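Local coordinates for pesticidal crystal protein Cry4Aa (Bacillus thuringiensis, PDB 2C9K), which binds insect midgut epithelial cells and lyses them by colloid-osmotic lysis, as the functional form of a mosquito-larvicidal delta-endotoxin, at residues Pro462-Tyr467 with Thr472-Val477; Gly493-Asp498 with Leu601-Glu606; Ile585-Asn590 with Ile605-Ile610. All blocks are in the same frame, centred on the assembly; numbering follows the deposited sequence.

Contact 1. Residues Pro462-Tyr467 with Thr472-Val477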
ATOM      1  N   PRO A 462     -12.309  -2.909   8.572  1.00 22.60           N
ATOM      2  CA  PRO A 462     -13.658  -3.101   8.025  1.00 22.11           C
ATOM      3  C   PRO A 462     -14.701  -2.306   8.804  1.00 22.52           C
ATOM      4  O   PRO A 462     -15.840  -2.146   8.360  1.00 21.21           O
ATOM      5  CB  PRO A 462     -13.896  -4.602   8.190  1.00 20.86           C
ATOM      6  CG  PRO A 462     -12.539  -5.180   8.359  1.00 22.55           C
ATOM      7  CD  PRO A 462     -11.824  -4.155   9.180  1.00 22.55           C
ATOM      8  N   LYS A 463     -14.299  -1.804   9.964  1.00 22.57           N
ATOM      9  CA  LYS A 463     -15.215  -1.071  10.820  1.00 23.92           C
ATOM     10  C   LYS A 463     -14.933   0.424  10.924  1.00 22.43           C
ATOM     11  O   LYS A 463     -15.622   1.133  11.646  1.00 21.66           O
ATOM     12  CB  LYS A 463     -15.215  -1.714  12.218  1.00 27.10           C
ATOM     13  CG  LYS A 463     -15.680  -3.176  12.235  1.00 28.84           C
ATOM     14  CD  LYS A 463     -17.195  -3.265  12.087  1.00 34.78           C
ATOM     15  CE  LYS A 463     -17.686  -4.670  11.741  1.00 36.31           C
ATOM     16  NZ  LYS A 463     -17.391  -5.035  10.316  1.00 39.15           N
ATOM     17  N   ASN A 464     -13.933   0.902  10.191  1.00 21.71           N
ATOM     18  CA  ASN A 464     -13.579   2.320  10.224  1.00 21.55           C
ATOM     19  C   ASN A 464     -13.508   2.839  11.651  1.00 21.70           C
ATOM     20  O   ASN A 464     -13.909   3.975  11.917  1.00 22.88           O
ATOM     21  CB  ASN A 464     -14.613   3.165   9.465  1.00 19.74           C
ATOM     22  CG  ASN A 464     -14.417   3.124   7.967  1.00 19.76           C
ATOM     23  OD1 ASN A 464     -13.292   3.101   7.484  1.00 19.63           O
ATOM     24  ND2 ASN A 464     -15.515   3.133   7.223  1.00 20.69           N
ATOM     25  N   THR A 465     -12.989   2.041  12.573  1.00 21.40           N
ATOM     26  CA  THR A 465     -12.971   2.504  13.951  1.00 23.57           C
ATOM     27  C   THR A 465     -12.213   3.806  14.184  1.00 23.53           C
ATOM     28  O   THR A 465     -11.208   4.115  13.530  1.00 23.00           O
ATOM     29  CB  THR A 465     -12.433   1.434  14.921  1.00 23.65           C
ATOM     30  OG1 THR A 465     -11.005   1.408  14.868  1.00 26.42           O
ATOM     31  CG2 THR A 465     -12.981   0.065  14.544  1.00 24.64           C
ATOM     32  N   ILE A 466     -12.741   4.574  15.128  1.00 22.62           N
ATOM     33  CA  ILE A 466     -12.166   5.842  15.517  1.00 19.97           C
ATOM     34  C   ILE A 466     -11.665   5.608  16.928  1.00 20.10           C
ATOM     35  O   ILE A 466     -12.444   5.264  17.816  1.00 21.37           O
ATOM     36  CB  ILE A 466     -13.243   6.950  15.479  1.00 18.33           C
ATOM     37  CG1 ILE A 466     -13.698   7.138  14.022  1.00 19.90           C
ATOM     38  CG2 ILE A 466     -12.699   8.243  16.070  1.00 14.84           C
ATOM     39  CD1 ILE A 466     -14.795   8.140  13.794  1.00 18.48           C
ATOM     40  N   TYR A 467     -10.362   5.753  17.126  0.50 18.87           N
ATOM     41  CA  TYR A 467      -9.786   5.543  18.436  0.50 18.68           C
ATOM     42  C   TYR A 467      -9.818   6.820  19.256  0.50 19.77           C
ATOM     43  O   TYR A 467     -10.013   7.910  18.726  0.50 18.97           O
ATOM     44  CB  TYR A 467      -8.357   5.017  18.304  0.50 19.10           C
ATOM     45  CG  TYR A 467      -8.273   3.720  17.523  1.00 19.50           C
ATOM     46  CD1 TYR A 467      -7.994   3.720  16.157  1.00 18.39           C
ATOM     47  CD2 TYR A 467      -8.512   2.494  18.151  1.00 19.52           C
ATOM     48  CE1 TYR A 467      -7.955   2.534  15.436  1.00 21.16           C
ATOM     49  CE2 TYR A 467      -8.482   1.301  17.444  1.00 20.77           C
ATOM     50  CZ  TYR A 467      -8.201   1.322  16.087  1.00 22.91           C
ATOM     51  OH  TYR A 467      -8.177   0.133  15.383  1.00 24.46           O
ATOM     52  N   THR A 472      -6.659   9.243  14.562  1.00 26.96           N
ATOM     53  CA  THR A 472      -7.124   8.203  13.666  1.00 26.20           C
ATOM     54  C   THR A 472      -7.141   8.777  12.266  1.00 26.38           C
ATOM     55  O   THR A 472      -7.672   9.860  12.029  1.00 26.50           O
ATOM     56  CB  THR A 472      -8.529   7.731  14.040  1.00 25.86           C
ATOM     57  OG1 THR A 472      -8.506   7.199  15.366  1.00 26.24           O
ATOM     58  CG2 THR A 472      -9.002   6.647  13.086  1.00 26.35           C
ATOM     59  N   GLN A 473      -6.544   8.040  11.343  1.00 27.04           N
ATOM     60  CA  GLN A 473      -6.461   8.454   9.953  1.00 27.02           C
ATOM     61  C   GLN A 473      -7.367   7.534   9.142  1.00 26.49           C
ATOM     62  O   GLN A 473      -7.098   6.339   9.045  1.00 28.20           O
ATOM     63  CB  GLN A 473      -5.010   8.315   9.491  1.00 27.72           C
ATOM     64  CG  GLN A 473      -4.609   9.155   8.296  1.00 29.69           C
ATOM     65  CD  GLN A 473      -3.104   9.164   8.097  1.00 29.98           C
ATOM     66  OE1 GLN A 473      -2.501   8.143   7.772  1.00 28.59           O
ATOM     67  NE2 GLN A 473      -2.487  10.321   8.310  1.00 31.49           N
ATOM     68  N   ILE A 474      -8.447   8.081   8.586  1.00 24.71           N
ATOM     69  CA  ILE A 474      -9.375   7.294   7.776  1.00 22.27           C
ATOM     70  C   ILE A 474      -9.398   7.772   6.330  1.00 22.07           C
ATOM     71  O   ILE A 474      -9.984   8.820   6.022  1.00 20.98           O
ATOM     72  CB  ILE A 474     -10.824   7.369   8.306  1.00 23.09           C
ATOM     73  CG1 ILE A 474     -10.910   6.779   9.717  1.00 24.32           C
ATOM     74  CG2 ILE A 474     -11.747   6.589   7.375  1.00 21.81           C
ATOM     75  CD1 ILE A 474     -12.318   6.739  10.279  1.00 24.35           C
ATOM     76  N   PRO A 475      -8.760   7.010   5.421  1.00 20.60           N
ATOM     77  CA  PRO A 475      -8.708   7.350   3.994  1.00 18.52           C
ATOM     78  C   PRO A 475     -10.115   7.624   3.469  1.00 17.51           C
ATOM     79  O   PRO A 475     -11.059   6.933   3.838  1.00 14.43           O
ATOM     80  CB  PRO A 475      -8.101   6.101   3.369  1.00 17.10           C
ATOM     81  CG  PRO A 475      -7.213   5.599   4.438  1.00 17.50           C
ATOM     82  CD  PRO A 475      -8.044   5.749   5.680  1.00 19.01           C
ATOM     83  N   ALA A 476     -10.254   8.627   2.607  1.00 18.63           N
ATOM     84  CA  ALA A 476     -11.562   8.970   2.050  1.00 18.32           C
ATOM     85  C   ALA A 476     -12.159   7.842   1.197  1.00 18.19           C
ATOM     86  O   ALA A 476     -13.372   7.767   1.016  1.00 19.14           O
ATOM     87  CB  ALA A 476     -11.458  10.243   1.231  1.00 18.72           C
ATOM     88  N   VAL A 477     -11.318   6.962   0.677  1.00 17.56           N
ATOM     89  CA  VAL A 477     -11.827   5.869  -0.127  1.00 17.52           C
ATOM     90  C   VAL A 477     -12.456   4.773   0.725  1.00 16.86           C
ATOM     91  O   VAL A 477     -13.008   3.812   0.178  1.00 20.17           O
ATOM     92  CB  VAL A 477     -10.724   5.241  -1.024  1.00 18.98           C
ATOM     93  CG1 VAL A 477     -10.336   6.216  -2.132  1.00 16.33           C
ATOM     94  CG2 VAL A 477      -9.511   4.873  -0.184  1.00 17.69           C
TER
HETATM   95  O   HOH W   1      -8.590   9.317  16.825  1.00 41.68           O
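At the entry to the C-terminal β-sandwich of this delta-endotoxin, the loop 462-467 lies against the strand 472-475 that follows it, and Tyr467 and Thr472 make the polar link between them. The backbone N of Tyr467 donates to Thr472 OG1 over 2.9 Å, with an N-H...O angle of 155°. The same hydroxyl sits near the plane of the Tyr467 ring, at its edge, 3.6 Å from CD1. Water 1 extends this junction: it lies 2.8 Å from Tyr467 O and 2.6 Å from Thr472 OG1, bridging the two, and Tyr467 O also receives the hydroxyl of Tyr519. Thr472 holds its methyl anti to the backbone N (OG1 at chi1 -61°), which brings CG2 up against the carbonyl O of Thr465 at 3.4 Å.

Ile466 bonds through its backbone to Gln511 of strand 505-511, whereas Thr472 and Ile474 pair with strand 600-609 in the other sheet of the sandwich, so their side chains meet between the two layers. Ile474 CD1 reaches Ile466 CG1 at 4.0 Å, the two side chains crossing at about a right angle, and touches the carbonyl O of Asn464 at 3.6 Å. The other branch, CG2, lies 3.8 Å from Asn464 OD1. That amide is gripped from outside the contact, by Lys478 NZ on OD1 and by Thr509 O on ND2.

Contact 2. Residues Gly493-Asp498 with Leu601-Glu606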
ATOM      1  N   GLY A 493       0.900   8.450  -5.744  1.00 24.53           N
ATOM      2  CA  GLY A 493       1.981   7.524  -5.488  1.00 24.64           C
ATOM      3  C   GLY A 493       2.458   7.520  -4.061  1.00 24.92           C
ATOM      4  O   GLY A 493       3.019   6.528  -3.601  1.00 24.94           O
ATOM      5  N   HIS A 494       2.215   8.611  -3.344  1.00 24.99           N
ATOM      6  CA  HIS A 494       2.675   8.705  -1.966  1.00 25.08           C
ATOM      7  C   HIS A 494       1.592   8.787  -0.887  1.00 25.73           C
ATOM      8  O   HIS A 494       1.904   8.984   0.287  1.00 26.34           O
ATOM      9  CB  HIS A 494       3.620   9.902  -1.849  1.00 25.44           C
ATOM     10  CG  HIS A 494       3.045  11.176  -2.384  1.00 24.34           C
ATOM     11  ND1 HIS A 494       2.248  12.010  -1.629  1.00 24.24           N
ATOM     12  CD2 HIS A 494       3.126  11.742  -3.610  1.00 22.90           C
ATOM     13  CE1 HIS A 494       1.865  13.035  -2.367  1.00 23.56           C
ATOM     14  NE2 HIS A 494       2.383  12.898  -3.574  1.00 23.06           N
ATOM     15  N   THR A 495       0.328   8.634  -1.264  1.00 25.69           N
ATOM     16  CA  THR A 495      -0.738   8.704  -0.273  1.00 25.51           C
ATOM     17  C   THR A 495      -1.162   7.320   0.211  1.00 25.75           C
ATOM     18  O   THR A 495      -1.980   7.194   1.123  1.00 25.43           O
ATOM     19  CB  THR A 495      -1.973   9.440  -0.824  1.00 26.08           C
ATOM     20  OG1 THR A 495      -2.418   8.796  -2.024  1.00 26.27           O
ATOM     21  CG2 THR A 495      -1.639  10.897  -1.112  1.00 25.38           C
ATOM     22  N   GLY A 496      -0.603   6.281  -0.395  1.00 24.77           N
ATOM     23  CA  GLY A 496      -0.944   4.933   0.011  1.00 25.07           C
ATOM     24  C   GLY A 496      -2.174   4.371  -0.673  1.00 25.68           C
ATOM     25  O   GLY A 496      -2.539   3.214  -0.443  1.00 27.51           O
ATOM     26  N   GLY A 497      -2.812   5.180  -1.513  1.00 24.40           N
ATOM     27  CA  GLY A 497      -4.000   4.732  -2.215  1.00 23.15           C
ATOM     28  C   GLY A 497      -4.648   5.850  -2.999  1.00 23.69           C
ATOM     29  O   GLY A 497      -4.087   6.934  -3.103  1.00 23.63           O
ATOM     30  N   ASP A 498      -5.837   5.604  -3.534  1.00 24.50           N
ATOM     31  CA  ASP A 498      -6.536   6.608  -4.329  1.00 26.35           C
ATOM     32  C   ASP A 498      -7.205   7.722  -3.527  1.00 25.90           C
ATOM     33  O   ASP A 498      -7.280   7.660  -2.292  1.00 25.45           O
ATOM     34  CB  ASP A 498      -7.566   5.920  -5.218  1.00 29.86           C
ATOM     35  CG  ASP A 498      -6.948   4.825  -6.065  1.00 34.58           C
ATOM     36  OD1 ASP A 498      -5.815   5.029  -6.553  1.00 35.58           O
ATOM     37  OD2 ASP A 498      -7.589   3.768  -6.249  1.00 37.00           O
ATOM     38  N   LEU A 601      -9.246  17.390  -4.118  1.00 25.00           N
ATOM     39  CA  LEU A 601      -8.950  15.976  -3.962  1.00 24.73           C
ATOM     40  C   LEU A 601      -8.881  15.616  -2.481  1.00 24.41           C
ATOM     41  O   LEU A 601      -8.006  16.083  -1.756  1.00 23.93           O
ATOM     42  CB  LEU A 601      -7.639  15.631  -4.665  1.00 25.81           C
ATOM     43  CG  LEU A 601      -7.633  15.890  -6.176  1.00 28.57           C
ATOM     44  CD1 LEU A 601      -6.275  15.534  -6.750  1.00 29.91           C
ATOM     45  CD2 LEU A 601      -8.721  15.071  -6.856  1.00 29.19           C
ATOM     46  N   ILE A 602      -9.828  14.800  -2.034  1.00 23.78           N
ATOM     47  CA  ILE A 602      -9.875  14.386  -0.639  1.00 23.40           C
ATOM     48  C   ILE A 602      -9.039  13.142  -0.402  1.00 22.79           C
ATOM     49  O   ILE A 602      -9.293  12.091  -0.990  1.00 22.45           O
ATOM     50  CB  ILE A 602     -11.308  14.066  -0.189  1.00 22.85           C
ATOM     51  CG1 ILE A 602     -12.164  15.331  -0.202  1.00 21.47           C
ATOM     52  CG2 ILE A 602     -11.276  13.470   1.197  1.00 23.01           C
ATOM     53  CD1 ILE A 602     -11.754  16.353   0.817  1.00 20.29           C
ATOM     54  N   ASP A 603      -8.059  13.262   0.487  1.00 22.76           N
ATOM     55  CA  ASP A 603      -7.176  12.152   0.815  1.00 21.82           C
ATOM     56  C   ASP A 603      -7.540  11.430   2.115  1.00 20.98           C
ATOM     57  O   ASP A 603      -8.045  10.303   2.087  1.00 19.54           O
ATOM     58  CB  ASP A 603      -5.736  12.664   0.876  1.00 24.46           C
ATOM     59  CG  ASP A 603      -4.763  11.616   1.353  1.00 27.24           C
ATOM     60  OD1 ASP A 603      -4.921  10.437   0.961  1.00 28.02           O
ATOM     61  OD2 ASP A 603      -3.837  11.982   2.110  1.00 27.65           O
ATOM     62  N   LYS A 604      -7.299  12.080   3.249  1.00 19.89           N
ATOM     63  CA  LYS A 604      -7.577  11.470   4.546  1.00 19.77           C
ATOM     64  C   LYS A 604      -8.523  12.290   5.431  1.00 19.94           C
ATOM     65  O   LYS A 604      -8.509  13.522   5.410  1.00 19.90           O
ATOM     66  CB  LYS A 604      -6.268  11.265   5.330  1.00 20.38           C
ATOM     67  CG  LYS A 604      -5.085  10.685   4.564  1.00 19.57           C
ATOM     68  CD  LYS A 604      -5.149   9.182   4.434  1.00 21.25           C
ATOM     69  CE  LYS A 604      -3.826   8.613   3.899  1.00 24.45           C
ATOM     70  NZ  LYS A 604      -3.434   9.105   2.532  1.00 23.36           N
ATOM     71  N   ILE A 605      -9.338  11.587   6.211  1.00 20.06           N
ATOM     72  CA  ILE A 605     -10.262  12.218   7.159  1.00 19.53           C
ATOM     73  C   ILE A 605      -9.617  11.890   8.493  1.00 20.20           C
ATOM     74  O   ILE A 605      -9.396  10.721   8.807  1.00 20.90           O
ATOM     75  CB  ILE A 605     -11.660  11.575   7.139  1.00 17.06           C
ATOM     76  CG1 ILE A 605     -12.204  11.509   5.711  1.00 15.79           C
ATOM     77  CG2 ILE A 605     -12.582  12.359   8.036  1.00 13.18           C
ATOM     78  CD1 ILE A 605     -12.346  12.845   5.024  1.00 12.90           C
ATOM     79  N   GLU A 606      -9.297  12.904   9.280  1.00 20.39           N
ATOM     80  CA  GLU A 606      -8.633  12.640  10.545  1.00 19.90           C
ATOM     81  C   GLU A 606      -9.408  13.055  11.779  1.00 20.76           C
ATOM     82  O   GLU A 606     -10.084  14.089  11.794  1.00 20.47           O
ATOM     83  CB  GLU A 606      -7.250  13.295  10.533  1.00 18.10           C
ATOM     84  CG  GLU A 606      -6.339  12.669   9.497  1.00 20.03           C
ATOM     85  CD  GLU A 606      -4.955  13.280   9.442  1.00 20.75           C
ATOM     86  OE1 GLU A 606      -4.038  12.598   8.928  1.00 20.95           O
ATOM     87  OE2 GLU A 606      -4.784  14.432   9.892  1.00 20.78           O
TER
HETATM   88  O   HOH W   2      -8.983   8.185   0.021  1.00 30.07           O
HETATM   89  O   HOH W   3      -4.884   8.315  -0.499  1.00 44.61           O
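A classic β-bulge in strand 600-609 of the C-terminal sandwich, where Asp603 and Lys604 both face Arg524 of strand 517-527, presents these two side chains to Thr495 in the loop 493-498. The Lys604 chain bends at chi2 and chi4, which carries NZ to the carbonyl O of Thr495 at 2.8 Å; the ammonium lies in the carbonyl plane, on a lone pair, with a C=O...N angle of 131°. NZ also forms a salt bridge with the neighbouring Asp603, whose OD1 offers it the syn lone pair. Beside this pair, Thr495 CB rests 3.6 Å from Asp603 OD1, and the two side chains slide past each other in opposite directions. The Thr495 hydroxyl is turned back on its own loop, where OG1 donates to Gly497 O over 2.7 Å.

Two waters complete the link through Asp498 O. Water 2 donates to that oxygen and to Asp603 O, 3.1 Å away, while water 3 lies between Asp498 O and Asp603 OD1, 2.6 Å from the latter.

With Lys604 on OD1 and Arg524 bridged to OD2, the buried Asp603 carboxylate has a cation at each oxygen. It is therefore probably ionised, and Lys604, shared between this carboxylate and the carbonyl O of Thr495, ties the loop to the bulge.

Contact 3. Residues Ile585-Asn590 with Ile605-Ile610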
ATOM      1  N   ILE A 585     -21.436   5.931  13.285  1.00 22.05           N
ATOM      2  CA  ILE A 585     -21.410   7.303  12.806  1.00 22.45           C
ATOM      3  C   ILE A 585     -21.516   7.438  11.302  1.00 22.03           C
ATOM      4  O   ILE A 585     -20.895   6.684  10.565  1.00 24.13           O
ATOM      5  CB  ILE A 585     -20.108   7.984  13.246  1.00 23.00           C
ATOM      6  CG1 ILE A 585     -19.907   7.784  14.756  1.00 23.28           C
ATOM      7  CG2 ILE A 585     -20.141   9.452  12.883  1.00 21.87           C
ATOM      8  CD1 ILE A 585     -18.511   8.115  15.232  1.00 20.81           C
ATOM      9  N   SER A 586     -22.308   8.407  10.857  1.00 21.64           N
ATOM     10  CA  SER A 586     -22.471   8.689   9.434  1.00 22.37           C
ATOM     11  C   SER A 586     -21.746   9.995   9.137  1.00 21.38           C
ATOM     12  O   SER A 586     -22.042  11.028   9.734  1.00 20.84           O
ATOM     13  CB  SER A 586     -23.946   8.843   9.064  1.00 23.70           C
ATOM     14  OG  SER A 586     -24.645   7.638   9.273  1.00 26.72           O
ATOM     15  N   LEU A 587     -20.782   9.937   8.230  1.00 20.20           N
ATOM     16  CA  LEU A 587     -20.020  11.115   7.867  1.00 19.85           C
ATOM     17  C   LEU A 587     -20.409  11.535   6.449  1.00 19.39           C
ATOM     18  O   LEU A 587     -19.839  11.071   5.455  1.00 17.04           O
ATOM     19  CB  LEU A 587     -18.519  10.814   7.969  1.00 21.75           C
ATOM     20  CG  LEU A 587     -17.718  11.490   9.097  1.00 23.34           C
ATOM     21  CD1 LEU A 587     -18.317  11.181  10.453  1.00 20.57           C
ATOM     22  CD2 LEU A 587     -16.272  11.017   9.046  1.00 24.52           C
ATOM     23  N   VAL A 588     -21.403  12.413   6.366  1.00 18.78           N
ATOM     24  CA  VAL A 588     -21.878  12.885   5.077  1.00 18.10           C
ATOM     25  C   VAL A 588     -21.195  14.183   4.694  1.00 16.91           C
ATOM     26  O   VAL A 588     -21.385  15.199   5.346  1.00 16.41           O
ATOM     27  CB  VAL A 588     -23.392  13.138   5.090  1.00 17.82           C
ATOM     28  CG1 VAL A 588     -23.901  13.255   3.672  1.00 15.83           C
ATOM     29  CG2 VAL A 588     -24.103  12.024   5.827  1.00 19.04           C
ATOM     30  N   PHE A 589     -20.399  14.129   3.632  1.00 17.83           N
ATOM     31  CA  PHE A 589     -19.686  15.291   3.128  1.00 18.75           C
ATOM     32  C   PHE A 589     -20.401  15.869   1.913  1.00 20.49           C
ATOM     33  O   PHE A 589     -20.740  15.145   0.974  1.00 19.89           O
ATOM     34  CB  PHE A 589     -18.250  14.925   2.717  1.00 19.13           C
ATOM     35  CG  PHE A 589     -17.321  14.683   3.869  1.00 20.04           C
ATOM     36  CD1 PHE A 589     -17.243  13.434   4.472  1.00 19.49           C
ATOM     37  CD2 PHE A 589     -16.546  15.719   4.377  1.00 20.52           C
ATOM     38  CE1 PHE A 589     -16.409  13.220   5.565  1.00 20.70           C
ATOM     39  CE2 PHE A 589     -15.708  15.513   5.473  1.00 22.11           C
ATOM     40  CZ  PHE A 589     -15.642  14.261   6.068  1.00 21.70           C
ATOM     41  N   ASN A 590     -20.626  17.179   1.935  1.00 23.29           N
ATOM     42  CA  ASN A 590     -21.267  17.878   0.821  1.00 23.42           C
ATOM     43  C   ASN A 590     -20.434  19.072   0.397  1.00 24.41           C
ATOM     44  O   ASN A 590     -19.733  19.682   1.210  1.00 23.95           O
ATOM     45  CB  ASN A 590     -22.654  18.389   1.207  1.00 22.02           C
ATOM     46  CG  ASN A 590     -23.750  17.392   0.914  1.00 23.32           C
ATOM     47  OD1 ASN A 590     -24.330  16.809   1.828  1.00 26.48           O
ATOM     48  ND2 ASN A 590     -24.043  17.188  -0.368  1.00 22.13           N
ATOM     49  N   ILE A 605      -9.338  11.587   6.211  1.00 20.06           N
ATOM     50  CA  ILE A 605     -10.262  12.218   7.159  1.00 19.53           C
ATOM     51  C   ILE A 605      -9.617  11.890   8.493  1.00 20.20           C
ATOM     52  O   ILE A 605      -9.396  10.721   8.807  1.00 20.90           O
ATOM     53  CB  ILE A 605     -11.660  11.575   7.139  1.00 17.06           C
ATOM     54  CG1 ILE A 605     -12.204  11.509   5.711  1.00 15.79           C
ATOM     55  CG2 ILE A 605     -12.582  12.359   8.036  1.00 13.18           C
ATOM     56  CD1 ILE A 605     -12.346  12.845   5.024  1.00 12.90           C
ATOM     57  N   GLU A 606      -9.297  12.904   9.280  1.00 20.39           N
ATOM     58  CA  GLU A 606      -8.633  12.640  10.545  1.00 19.90           C
ATOM     59  C   GLU A 606      -9.408  13.055  11.779  1.00 20.76           C
ATOM     60  O   GLU A 606     -10.084  14.089  11.794  1.00 20.47           O
ATOM     61  CB  GLU A 606      -7.250  13.295  10.533  1.00 18.10           C
ATOM     62  CG  GLU A 606      -6.339  12.669   9.497  1.00 20.03           C
ATOM     63  CD  GLU A 606      -4.955  13.280   9.442  1.00 20.75           C
ATOM     64  OE1 GLU A 606      -4.038  12.598   8.928  1.00 20.95           O
ATOM     65  OE2 GLU A 606      -4.784  14.432   9.892  1.00 20.78           O
ATOM     66  N   PHE A 607      -9.326  12.224  12.808  1.00 20.56           N
ATOM     67  CA  PHE A 607      -9.992  12.519  14.057  1.00 23.77           C
ATOM     68  C   PHE A 607      -8.942  12.771  15.125  1.00 25.77           C
ATOM     69  O   PHE A 607      -8.112  11.909  15.416  1.00 26.02           O
ATOM     70  CB  PHE A 607     -10.899  11.367  14.477  1.00 23.12           C
ATOM     71  CG  PHE A 607     -12.068  11.160  13.568  1.00 24.35           C
ATOM     72  CD1 PHE A 607     -11.936  10.411  12.400  1.00 25.86           C
ATOM     73  CD2 PHE A 607     -13.302  11.729  13.868  1.00 23.80           C
ATOM     74  CE1 PHE A 607     -13.026  10.227  11.537  1.00 27.33           C
ATOM     75  CE2 PHE A 607     -14.394  11.559  13.021  1.00 25.94           C
ATOM     76  CZ  PHE A 607     -14.259  10.804  11.849  1.00 26.86           C
ATOM     77  N   LEU A 608      -8.970  13.967  15.700  1.00 27.66           N
ATOM     78  CA  LEU A 608      -8.017  14.319  16.739  1.00 28.88           C
ATOM     79  C   LEU A 608      -8.680  14.287  18.111  1.00 29.83           C
ATOM     80  O   LEU A 608      -9.584  15.076  18.385  1.00 31.22           O
ATOM     81  CB  LEU A 608      -7.452  15.720  16.491  1.00 28.52           C
ATOM     82  CG  LEU A 608      -6.885  16.037  15.109  1.00 28.35           C
ATOM     83  CD1 LEU A 608      -6.138  17.370  15.165  1.00 28.47           C
ATOM     84  CD2 LEU A 608      -5.950  14.935  14.667  1.00 28.54           C
ATOM     85  N   PRO A 609      -8.254  13.361  18.987  1.00 30.03           N
ATOM     86  CA  PRO A 609      -8.837  13.275  20.329  1.00 30.69           C
ATOM     87  C   PRO A 609      -8.560  14.579  21.076  1.00 32.74           C
ATOM     88  O   PRO A 609      -7.444  15.102  21.009  1.00 33.38           O
ATOM     89  CB  PRO A 609      -8.088  12.105  20.957  1.00 28.43           C
ATOM     90  CG  PRO A 609      -7.764  11.245  19.792  1.00 28.82           C
ATOM     91  CD  PRO A 609      -7.326  12.241  18.747  1.00 30.02           C
ATOM     92  N   ILE A 610      -9.557  15.110  21.774  1.00 34.73           N
ATOM     93  CA  ILE A 610      -9.353  16.342  22.525  1.00 39.02           C
ATOM     94  C   ILE A 610      -9.005  16.036  23.985  1.00 42.73           C
ATOM     95  O   ILE A 610      -8.055  16.601  24.538  1.00 41.67           O
ATOM     96  CB  ILE A 610     -10.604  17.236  22.503  1.00 38.01           C
ATOM     97  CG1 ILE A 610     -10.944  17.639  21.072  1.00 37.41           C
ATOM     98  CG2 ILE A 610     -10.360  18.479  23.340  1.00 37.54           C
ATOM     99  CD1 ILE A 610     -12.126  18.583  20.977  1.00 37.79           C
TER
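Leu587 CD2 meets the Phe607 ring at its edge, close to the ring plane, with CZ 3.5 Å away, in the first of two contacts between an aliphatic group and an aromatic ring. The two side chains come from opposite directions, one from each strand. Phe589 and Ile605 likewise come from opposite directions, with Ile605 CD1 oblique to the ring, 3.7 Å from Phe589 CZ. Ile605 keeps CG1 beside its backbone N (chi1 -52°) and CG2 anti to it, and in this way offers two branches, CD1 to the phenyl ring and CG2 between the ring and Leu587.

Strands 584-591 and 600-609 belong to different sheets of the C-terminal β-sandwich. The axes of 585-590 and 605-609 come within 11.8 Å, at 128° between their N-to-C directions, and no hydrogen bond joins the two segments; the contact is made by side chains that fill the interior between the layers.

Purely aliphatic contact is confined to Leu587 and Ile605, which slide past each other with CD2 and CG2 4.1 Å apart. Aromatic stacking appears just beyond the segments, where Phe589 stacks with Phe506 of the adjacent strand 505-511. Ile605 also packs on Ile521 of strand 517-527.

All three contacts lie in the C-terminal β-sandwich, and strand 600-609 ties them together. Contact 1 comes first along the chain; contacts 2 and 3 both end on that last strand, sharing Ile605 and Glu606, with centres about 15 Å apart. Strand 471-475 of contact 1 pairs antiparallel with 600-609, Ile474 N lying 2.8 Å from Ile605 O and Ala476 N 2.8 Å from Asp603 O. Its centre is about 12 Å from that of contact 2 and 9 Å from that of contact 3. The last strand meets the loop 493-498 at its bulge and the opposite sheet farther along, where Ile466 packs against Phe607, so residues far apart in sequence gather on one strand.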